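Local coordinates for protein restriction endonuclease EcoP15I, modification subunit (Escherichia coli, PDB 4ZCF) that methylates an adenine of its DNA recognition site using S-adenosyl-L-methionine and, with the Res subunit, takes part in DNA restriction, at residues 444-455 / 494-505; 604-613 / 636-644. One frame throughout, in Å; residues are numbered along the deposited sequence.

Contact 1 (444-455 with 494-505) and contact 2 (604-613 with 636-644) follow one another along the chain, the first closing before the second opens. Their centres are about 39 Å apart and their nearest atoms about 28 Å, so they do not touch. Contact 1 is a buried pairing of two helices against the ten-stranded sheet of the methyltransferase core, about 22 Å from the DNA at its nearest atom. Contact 2 pairs two parallel strands in a separate five-stranded sheet near the C-terminus, about 39 Å from the DNA, and a Res chain packs against it. One contact thus belongs to the catalytic fold, the other to a region that meets the restriction subunit.

Contact 1: residues 444-455 / 494-505; sequences SGTTAHTVFNLN and RLIRASKKNRDQ
Arg494 reaches side-on to Ser444, its NE bonding Ser444 O at 2.8 Å from above the carbonyl plane and its NH2 bonding Ser444 OG at 3.0 Å nearly in the guanidinium plane. The backbone of Gly445 and Thr446 lies over one face of that guanidinium. At its edge comes the His449 ring, with the two planes 89° apart, and Arg494 NH1 gives a weak hydrogen bond of 2.7 Å to His449 ND1. With an alanine in place of Arg494, Ser444 O and OG would probably both lose their donor, and His449 ND1 its weak one, leaving a gap beside the ring. His449 has CG opposite its backbone N (chi1 -170°), which lays the ring on Ala498, whose CB sits 3.7 Å from the ring centroid in a CH-pi contact. Helices 446-455 and 487-500 run almost parallel here, both flanking the Rossmann-like methyltransferase sheet; the first is the crossover of the beta-alpha-beta unit joining strands 434-439 and 461-468. Further on, Phe452 turns one ring face to Ser499 CA and meets Phe464 edge-to-face. Past the helix end, Asn502 ND2 returns to Ala498 O, 2.8 Å away in the carbonyl plane, while Asn502 OD1 takes a weak bond from Asn453 ND2 and a hydrogen bond from Asn456 ND2.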
loop_
_atom_site.group_PDB
_atom_site.type_symbol
_atom_site.label_atom_id
_atom_site.label_comp_id
_atom_site.label_asym_id
_atom_site.label_seq_id
_atom_site.Cartn_x
_atom_site.Cartn_y
_atom_site.Cartn_z
ATOM N N SER A 444 9.595 23.165 -7.594
ATOM C CA SER A 444 10.317 23.872 -8.636
ATOM C C SER A 444 9.964 23.388 -10.036
ATOM O O SER A 444 10.307 24.072 -10.995
ATOM C CB SER A 444 11.823 23.753 -8.401
ATOM O OG SER A 444 12.281 22.437 -8.133
ATOM N N GLY A 445 9.296 22.227 -10.137
ATOM C CA GLY A 445 8.911 21.582 -11.389
ATOM C C GLY A 445 9.791 20.412 -11.806
ATOM O O GLY A 445 9.732 19.950 -12.953
ATOM N N THR A 446 10.606 19.908 -10.870
ATOM C CA THR A 446 11.551 18.790 -11.053
ATOM C C THR A 446 10.985 17.547 -11.742
ATOM O O THR A 446 11.655 16.999 -12.626
ATOM C CB THR A 446 12.165 18.420 -9.715
ATOM O OG1 THR A 446 12.580 19.611 -9.043
ATOM C CG2 THR A 446 13.283 17.405 -9.842
ATOM N N THR A 447 9.800 17.069 -11.299
ATOM C CA THR A 447 9.194 15.845 -11.851
ATOM C C THR A 447 8.812 16.025 -13.309
ATOM O O THR A 447 9.029 15.141 -14.120
ATOM C CB THR A 447 8.031 15.352 -10.947
ATOM O OG1 THR A 447 8.488 15.292 -9.609
ATOM C CG2 THR A 447 7.549 13.986 -11.319
ATOM N N ALA A 448 8.235 17.178 -13.627
ATOM C CA ALA A 448 7.801 17.573 -14.958
ATOM C C ALA A 448 9.017 17.630 -15.877
ATOM O O ALA A 448 8.993 17.024 -16.935
ATOM C CB ALA A 448 7.108 18.922 -14.877
ATOM N N HIS A 449 10.113 18.258 -15.408
ATOM C CA HIS A 449 11.380 18.374 -16.120
ATOM C C HIS A 449 11.919 16.975 -16.440
ATOM O O HIS A 449 12.239 16.689 -17.595
ATOM C CB HIS A 449 12.381 19.207 -15.295
ATOM C CG HIS A 449 13.633 19.603 -16.030
ATOM N ND1 HIS A 449 14.460 20.617 -15.552
ATOM C CD2 HIS A 449 14.182 19.098 -17.165
ATOM C CE1 HIS A 449 15.476 20.683 -16.394
ATOM N NE2 HIS A 449 15.344 19.803 -17.391
ATOM N N THR A 450 11.960 16.097 -15.429
ATOM C CA THR A 450 12.385 14.707 -15.530
ATOM C C THR A 450 11.599 13.970 -16.623
ATOM O O THR A 450 12.181 13.152 -17.319
ATOM C CB THR A 450 12.258 14.057 -14.139
ATOM O OG1 THR A 450 13.150 14.709 -13.219
ATOM C CG2 THR A 450 12.516 12.568 -14.158
ATOM N N VAL A 451 10.297 14.259 -16.790
ATOM C CA VAL A 451 9.471 13.649 -17.852
ATOM C C VAL A 451 9.945 14.168 -19.234
ATOM O O VAL A 451 10.086 13.363 -20.157
ATOM C CB VAL A 451 7.933 13.776 -17.612
ATOM C CG1 VAL A 451 7.142 13.281 -18.810
ATOM C CG2 VAL A 451 7.507 13.009 -16.351
ATOM N N PHE A 452 10.272 15.486 -19.345
ATOM C CA PHE A 452 10.817 16.074 -20.587
ATOM C C PHE A 452 12.099 15.338 -20.987
ATOM O O PHE A 452 12.146 14.823 -22.101
ATOM C CB PHE A 452 11.052 17.603 -20.476
ATOM C CG PHE A 452 9.818 18.492 -20.400
ATOM C CD1 PHE A 452 8.698 18.236 -21.191
ATOM C CD2 PHE A 452 9.803 19.622 -19.584
ATOM C CE1 PHE A 452 7.588 19.089 -21.171
ATOM C CE2 PHE A 452 8.678 20.460 -19.545
ATOM C CZ PHE A 452 7.581 20.185 -20.341
ATOM N N ASN A 453 13.084 15.189 -20.059
ATOM C CA ASN A 453 14.343 14.459 -20.319
ATOM C C ASN A 453 14.141 12.987 -20.671
ATOM O O ASN A 453 14.861 12.463 -21.518
ATOM C CB ASN A 453 15.283 14.513 -19.113
ATOM C CG ASN A 453 15.792 15.861 -18.696
ATOM O OD1 ASN A 453 16.443 15.984 -17.655
ATOM N ND2 ASN A 453 15.503 16.904 -19.463
ATOM N N LEU A 454 13.223 12.296 -19.961
ATOM C CA LEU A 454 12.978 10.883 -20.219
ATOM C C LEU A 454 12.355 10.653 -21.592
ATOM O O LEU A 454 12.860 9.838 -22.334
ATOM C CB LEU A 454 12.181 10.214 -19.077
ATOM C CG LEU A 454 12.923 9.985 -17.734
ATOM C CD1 LEU A 454 11.932 9.711 -16.574
ATOM C CD2 LEU A 454 13.976 8.872 -17.835
ATOM N N ASN A 455 11.300 11.404 -21.949
ATOM C CA ASN A 455 10.584 11.341 -23.231
ATOM C C ASN A 455 11.433 11.565 -24.477
ATOM O O ASN A 455 11.131 10.977 -25.514
ATOM C CB ASN A 455 9.385 12.270 -23.224
ATOM C CG ASN A 455 8.170 11.747 -22.492
ATOM O OD1 ASN A 455 8.198 10.743 -21.771
ATOM N ND2 ASN A 455 7.064 12.417 -22.692
ATOM N N ARG A 494 9.967 27.622 -15.170
ATOM C CA ARG A 494 10.956 26.524 -15.169
ATOM C C ARG A 494 10.610 25.471 -16.189
ATOM O O ARG A 494 11.514 24.888 -16.787
ATOM C CB ARG A 494 11.092 25.854 -13.784
ATOM C CG ARG A 494 12.349 25.013 -13.671
ATOM C CD ARG A 494 12.185 23.493 -13.719
ATOM N NE ARG A 494 12.484 22.997 -12.375
ATOM C CZ ARG A 494 13.293 21.995 -12.064
ATOM N NH1 ARG A 494 13.844 21.259 -13.012
ATOM N NH2 ARG A 494 13.518 21.693 -10.796
ATOM N N LEU A 495 9.305 25.181 -16.343
ATOM C CA LEU A 495 8.799 24.181 -17.281
ATOM C C LEU A 495 8.886 24.704 -18.700
ATOM O O LEU A 495 9.212 23.945 -19.597
ATOM C CB LEU A 495 7.363 23.813 -16.914
ATOM C CG LEU A 495 7.122 22.741 -15.856
ATOM C CD1 LEU A 495 7.897 23.010 -14.606
ATOM C CD2 LEU A 495 5.651 22.657 -15.511
ATOM N N ILE A 496 8.618 26.011 -18.904
ATOM C CA ILE A 496 8.753 26.692 -20.201
ATOM C C ILE A 496 10.207 26.546 -20.684
ATOM O O ILE A 496 10.433 26.077 -21.804
ATOM C CB ILE A 496 8.280 28.175 -20.134
ATOM C CG1 ILE A 496 6.727 28.252 -20.199
ATOM C CG2 ILE A 496 8.941 29.032 -21.255
ATOM C CD1 ILE A 496 6.147 29.576 -19.725
ATOM N N ARG A 497 11.177 26.882 -19.807
ATOM C CA ARG A 497 12.611 26.784 -20.095
ATOM C C ARG A 497 13.073 25.348 -20.341
ATOM O O ARG A 497 13.798 25.093 -21.301
ATOM C CB ARG A 497 13.440 27.487 -19.009
ATOM C CG ARG A 497 13.228 28.993 -19.033
ATOM C CD ARG A 497 14.186 29.709 -18.117
ATOM N NE ARG A 497 13.781 31.089 -17.848
ATOM C CZ ARG A 497 14.574 32.023 -17.342
ATOM N NH1 ARG A 497 15.850 31.766 -17.109
ATOM N NH2 ARG A 497 14.112 33.236 -17.121
ATOM N N ALA A 498 12.610 24.414 -19.501
ATOM C CA ALA A 498 12.911 22.992 -19.549
ATOM C C ALA A 498 12.290 22.348 -20.782
ATOM O O ALA A 498 12.778 21.318 -21.243
ATOM C CB ALA A 498 12.385 22.320 -18.283
ATOM N N SER A 499 11.184 22.932 -21.287
ATOM C CA SER A 499 10.487 22.475 -22.498
ATOM C C SER A 499 11.238 22.945 -23.726
ATOM O O SER A 499 11.282 22.203 -24.694
ATOM C CB SER A 499 9.074 23.046 -22.558
ATOM O OG SER A 499 8.419 22.627 -23.743
ATOM N N LYS A 500 11.814 24.189 -23.688
ATOM C CA LYS A 500 12.546 24.854 -24.777
ATOM C C LYS A 500 13.823 24.083 -25.063
ATOM O O LYS A 500 14.094 23.763 -26.225
ATOM C CB LYS A 500 12.813 26.315 -24.435
ATOM N N LYS A 501 14.544 23.684 -23.996
ATOM C CA LYS A 501 15.634 22.704 -24.039
ATOM C C LYS A 501 14.743 21.440 -24.074
ATOM O O LYS A 501 13.605 21.539 -23.630
ATOM C CB LYS A 501 16.433 22.700 -22.723
ATOM C CG LYS A 501 16.912 24.059 -22.223
ATOM C CD LYS A 501 17.700 23.911 -20.915
ATOM C CE LYS A 501 18.131 25.233 -20.311
ATOM N NZ LYS A 501 19.504 25.633 -20.737
ATOM N N ASN A 502 15.165 20.292 -24.591
ATOM C CA ASN A 502 14.224 19.138 -24.642
ATOM C C ASN A 502 13.128 19.134 -25.737
ATOM O O ASN A 502 12.094 18.474 -25.591
ATOM C CB ASN A 502 13.687 18.681 -23.268
ATOM C CG ASN A 502 14.754 18.486 -22.247
ATOM O OD1 ASN A 502 15.530 17.529 -22.295
ATOM N ND2 ASN A 502 14.824 19.412 -21.313
ATOM N N ARG A 503 13.396 19.833 -26.845
ATOM C CA ARG A 503 12.645 19.857 -28.109
ATOM C C ARG A 503 11.205 20.392 -28.179
ATOM O O ARG A 503 10.420 19.907 -29.013
ATOM C CB ARG A 503 12.801 18.510 -28.864
ATOM C CG ARG A 503 14.256 18.090 -29.165
ATOM C CD ARG A 503 15.043 19.122 -29.980
ATOM N NE ARG A 503 14.554 19.255 -31.357
ATOM C CZ ARG A 503 15.079 20.074 -32.264
ATOM N NH1 ARG A 503 16.124 20.836 -31.958
ATOM N NH2 ARG A 503 14.585 20.113 -33.494
ATOM N N ASP A 504 10.890 21.444 -27.390
ATOM C CA ASP A 504 9.574 22.111 -27.371
ATOM C C ASP A 504 8.406 21.146 -27.132
ATOM O O ASP A 504 7.378 21.233 -27.817
ATOM C CB ASP A 504 9.345 22.966 -28.644
ATOM C CG ASP A 504 10.337 24.098 -28.828
ATOM O OD1 ASP A 504 10.201 25.128 -28.123
ATOM O OD2 ASP A 504 11.236 23.967 -29.699
ATOM N N GLN A 505 8.549 20.236 -26.150
ATOM C CA GLN A 505 7.489 19.272 -25.826
ATOM C C GLN A 505 6.173 19.896 -25.395
ATOM O O GLN A 505 5.122 19.304 -25.637
ATOM C CB GLN A 505 7.949 18.256 -24.786
ATOM C CG GLN A 505 8.767 17.142 -25.398
ATOM C CD GLN A 505 9.115 16.063 -24.416
ATOM O OE1 GLN A 505 10.293 15.744 -24.228
ATOM N NE2 GLN A 505 8.094 15.424 -23.838
#

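Contact 2: residues 604-613 / 636-644; sequences APNKVVFYGS and IELDLVVRN
Two neighbouring parallel strands, 607-611 and 639-643, form one end of the five-stranded mixed sheet in the C-terminal part of the chain. Val608 spends both its backbone groups on the neighbouring strand: its N donates to Asp639 O and its O accepts from Val641 N, each at 2.7 Å, so that it straddles Leu640. Phe610 N to Val641 O and Arg643 N to Phe610 O carry the pairing on, and Gly612 N to Arg643 O ends it. On one face, Phe610 has CG between its backbone N and carbonyl carbon (chi1 68°), which swings the ring over Val642 CA. Its CD1 meets Leu640 CD1 at 3.6 Å, and its CE2 meets Val642 CG1 at 3.7 Å. On the other face, with Lys607 and Val641, Val609 CG1 sits over the centre of the Arg643 guanidinium, 3.8 Å from CZ. Arg643 and Lys607 both form salt bridges with Asp553, whose carboxylate probably offsets their like charges, and Trp549 adds a cation-pi contact to Arg643. Tyr611 brings its ring edge to the backbone, CD1 lying 3.3 Å from Arg643 O. Phe757 of the Res chain packs on Leu640. Helix 618-629 covers Val608, Phe610 and Leu640 on its way between the strands, as in a classical beta-alpha-beta crossover.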
loop_
_atom_site.group_PDB
_atom_site.type_symbol
_atom_site.label_atom_id
_atom_site.label_comp_id
_atom_site.label_asym_id
_atom_site.label_seq_id
_atom_site.Cartn_x
_atom_site.Cartn_y
_atom_site.Cartn_z
ATOM N N ALA A 604 -20.731 11.088 -34.015
ATOM C CA ALA A 604 -21.468 10.046 -33.311
ATOM C C ALA A 604 -21.650 10.315 -31.781
ATOM O O ALA A 604 -21.153 9.533 -30.958
ATOM C CB ALA A 604 -20.833 8.684 -33.577
ATOM N N PRO A 605 -22.380 11.394 -31.375
ATOM C CA PRO A 605 -22.605 11.616 -29.934
ATOM C C PRO A 605 -23.682 10.689 -29.365
ATOM O O PRO A 605 -24.561 10.233 -30.090
ATOM C CB PRO A 605 -23.004 13.090 -29.842
ATOM C CG PRO A 605 -23.542 13.438 -31.173
ATOM C CD PRO A 605 -23.075 12.415 -32.186
ATOM N N ASN A 606 -23.609 10.415 -28.067
ATOM C CA ASN A 606 -24.515 9.504 -27.371
ATOM C C ASN A 606 -25.134 10.166 -26.156
ATOM O O ASN A 606 -25.980 9.579 -25.479
ATOM C CB ASN A 606 -23.752 8.235 -26.962
ATOM C CG ASN A 606 -22.390 8.504 -26.370
ATOM O OD1 ASN A 606 -22.250 8.827 -25.186
ATOM N ND2 ASN A 606 -21.356 8.407 -27.196
ATOM N N LYS A 607 -24.723 11.397 -25.894
ATOM C CA LYS A 607 -25.163 12.184 -24.751
ATOM C C LYS A 607 -25.194 13.657 -25.189
ATOM O O LYS A 607 -24.272 14.112 -25.879
ATOM C CB LYS A 607 -24.162 11.962 -23.589
ATOM C CG LYS A 607 -24.660 12.339 -22.205
ATOM C CD LYS A 607 -23.502 12.247 -21.208
ATOM C CE LYS A 607 -23.535 13.337 -20.166
ATOM N NZ LYS A 607 -22.211 13.559 -19.547
ATOM N N VAL A 608 -26.282 14.379 -24.843
ATOM C CA VAL A 608 -26.459 15.813 -25.158
ATOM C C VAL A 608 -26.667 16.565 -23.841
ATOM O O VAL A 608 -27.599 16.254 -23.097
ATOM C CB VAL A 608 -27.570 16.118 -26.214
ATOM C CG1 VAL A 608 -27.581 17.596 -26.601
ATOM C CG2 VAL A 608 -27.416 15.252 -27.458
ATOM N N VAL A 609 -25.750 17.488 -23.524
ATOM C CA VAL A 609 -25.763 18.305 -22.296
ATOM C C VAL A 609 -26.031 19.782 -22.665
ATOM O O VAL A 609 -25.309 20.348 -23.471
ATOM C CB VAL A 609 -24.457 18.145 -21.450
ATOM C CG1 VAL A 609 -24.613 18.721 -20.044
ATOM C CG2 VAL A 609 -23.997 16.696 -21.392
ATOM N N PHE A 610 -27.061 20.390 -22.088
ATOM C CA PHE A 610 -27.377 21.791 -22.386
ATOM C C PHE A 610 -27.524 22.637 -21.119
ATOM O O PHE A 610 -27.940 22.133 -20.077
ATOM C CB PHE A 610 -28.616 21.910 -23.310
ATOM C CG PHE A 610 -29.920 21.502 -22.661
ATOM C CD1 PHE A 610 -30.340 20.176 -22.677
ATOM C CD2 PHE A 610 -30.705 22.435 -21.991
ATOM C CE1 PHE A 610 -31.510 19.788 -22.019
ATOM C CE2 PHE A 610 -31.884 22.045 -21.352
ATOM C CZ PHE A 610 -32.273 20.725 -21.369
ATOM N N TYR A 611 -27.180 23.920 -21.213
ATOM C CA TYR A 611 -27.286 24.860 -20.099
ATOM C C TYR A 611 -28.747 25.368 -19.925
ATOM O O TYR A 611 -29.223 26.178 -20.723
ATOM C CB TYR A 611 -26.291 26.008 -20.328
ATOM C CG TYR A 611 -26.234 27.058 -19.251
ATOM C CD1 TYR A 611 -26.291 26.710 -17.906
ATOM C CD2 TYR A 611 -26.019 28.391 -19.565
ATOM C CE1 TYR A 611 -26.219 27.678 -16.903
ATOM C CE2 TYR A 611 -25.971 29.372 -18.574
ATOM C CZ TYR A 611 -26.059 29.009 -17.241
ATOM O OH TYR A 611 -25.955 29.964 -16.258
ATOM N N GLY A 612 -29.417 24.872 -18.875
ATOM C CA GLY A 612 -30.792 25.172 -18.472
ATOM C C GLY A 612 -31.237 26.615 -18.586
ATOM O O GLY A 612 -32.221 26.893 -19.278
ATOM N N SER A 613 -30.492 27.549 -17.946
ATOM C CA SER A 613 -30.762 29.001 -17.944
ATOM C C SER A 613 -30.924 29.629 -19.343
ATOM O O SER A 613 -31.665 30.610 -19.486
ATOM C CB SER A 613 -29.673 29.744 -17.179
ATOM O OG SER A 613 -30.071 30.013 -15.844
ATOM N N ILE A 636 -28.410 5.445 -33.123
ATOM C CA ILE A 636 -28.049 5.755 -31.733
ATOM C C ILE A 636 -29.130 6.467 -30.910
ATOM O O ILE A 636 -29.778 7.392 -31.406
ATOM C CB ILE A 636 -26.646 6.440 -31.636
ATOM C CG1 ILE A 636 -26.545 7.673 -32.581
ATOM C CG2 ILE A 636 -25.519 5.410 -31.895
ATOM C CD1 ILE A 636 -25.157 8.330 -32.738
ATOM N N GLU A 637 -29.320 6.023 -29.657
ATOM C CA GLU A 637 -30.273 6.626 -28.726
ATOM C C GLU A 637 -29.499 7.641 -27.901
ATOM O O GLU A 637 -28.644 7.260 -27.098
ATOM C CB GLU A 637 -30.934 5.566 -27.819
ATOM C CG GLU A 637 -32.098 4.828 -28.460
ATOM C CD GLU A 637 -32.867 3.915 -27.523
ATOM O OE1 GLU A 637 -34.005 4.278 -27.142
ATOM O OE2 GLU A 637 -32.339 2.833 -27.176
ATOM N N LEU A 638 -29.760 8.934 -28.135
ATOM C CA LEU A 638 -29.069 10.030 -27.459
ATOM C C LEU A 638 -29.750 10.474 -26.161
ATOM O O LEU A 638 -30.916 10.881 -26.189
ATOM C CB LEU A 638 -28.917 11.226 -28.413
ATOM C CG LEU A 638 -27.930 11.063 -29.569
ATOM C CD1 LEU A 638 -28.616 10.545 -30.826
ATOM C CD2 LEU A 638 -27.227 12.372 -29.867
ATOM N N ASP A 639 -29.015 10.405 -25.024
ATOM C CA ASP A 639 -29.507 10.881 -23.726
ATOM C C ASP A 639 -29.416 12.403 -23.677
ATOM O O ASP A 639 -28.530 12.986 -24.313
ATOM C CB ASP A 639 -28.740 10.271 -22.543
ATOM C CG ASP A 639 -29.440 10.469 -21.198
ATOM O OD1 ASP A 639 -30.653 10.130 -21.094
ATOM O OD2 ASP A 639 -28.777 10.953 -20.245
ATOM N N LEU A 640 -30.346 13.043 -22.932
ATOM C CA LEU A 640 -30.427 14.500 -22.818
ATOM C C LEU A 640 -30.351 14.977 -21.370
ATOM O O LEU A 640 -31.300 14.812 -20.605
ATOM C CB LEU A 640 -31.671 15.040 -23.569
ATOM C CG LEU A 640 -31.842 16.554 -23.629
ATOM C CD1 LEU A 640 -30.900 17.187 -24.638
ATOM C CD2 LEU A 640 -33.270 16.925 -23.924
ATOM N N VAL A 641 -29.222 15.602 -21.013
ATOM C CA VAL A 641 -28.925 16.081 -19.661
ATOM C C VAL A 641 -29.094 17.603 -19.532
ATOM O O VAL A 641 -28.758 18.328 -20.474
ATOM C CB VAL A 641 -27.485 15.605 -19.274
ATOM C CG1 VAL A 641 -27.091 16.027 -17.857
ATOM C CG2 VAL A 641 -27.339 14.096 -19.439
ATOM N N VAL A 642 -29.606 18.074 -18.363
ATOM C CA VAL A 642 -29.754 19.484 -17.965
ATOM C C VAL A 642 -28.690 19.828 -16.904
ATOM O O VAL A 642 -28.556 19.115 -15.894
ATOM C CB VAL A 642 -31.137 19.883 -17.368
ATOM C CG1 VAL A 642 -31.514 21.309 -17.775
ATOM C CG2 VAL A 642 -32.241 18.896 -17.708
ATOM N N ARG A 643 -28.026 20.983 -17.073
ATOM C CA ARG A 643 -27.044 21.446 -16.099
ATOM C C ARG A 643 -27.183 22.948 -15.844
ATOM O O ARG A 643 -27.199 23.731 -16.794
ATOM C CB ARG A 643 -25.612 21.055 -16.522
ATOM C CG ARG A 643 -24.636 21.025 -15.352
ATOM C CD ARG A 643 -23.380 20.250 -15.668
ATOM N NE ARG A 643 -23.675 18.849 -15.921
ATOM C CZ ARG A 643 -22.954 18.059 -16.702
ATOM N NH1 ARG A 643 -21.895 18.536 -17.344
ATOM N NH2 ARG A 643 -23.300 16.793 -16.869
ATOM N N ASN A 644 -27.270 23.341 -14.550
ATOM C CA ASN A 644 -27.439 24.719 -14.057
ATOM C C ASN A 644 -28.639 25.453 -14.680
ATOM O O ASN A 644 -29.631 24.831 -15.055
ATOM C CB ASN A 644 -26.154 25.543 -14.203
ATOM C CG ASN A 644 -25.147 25.361 -13.100
ATOM O OD1 ASN A 644 -24.103 24.715 -13.273
ATOM N ND2 ASN A 644 -25.402 25.989 -11.960
#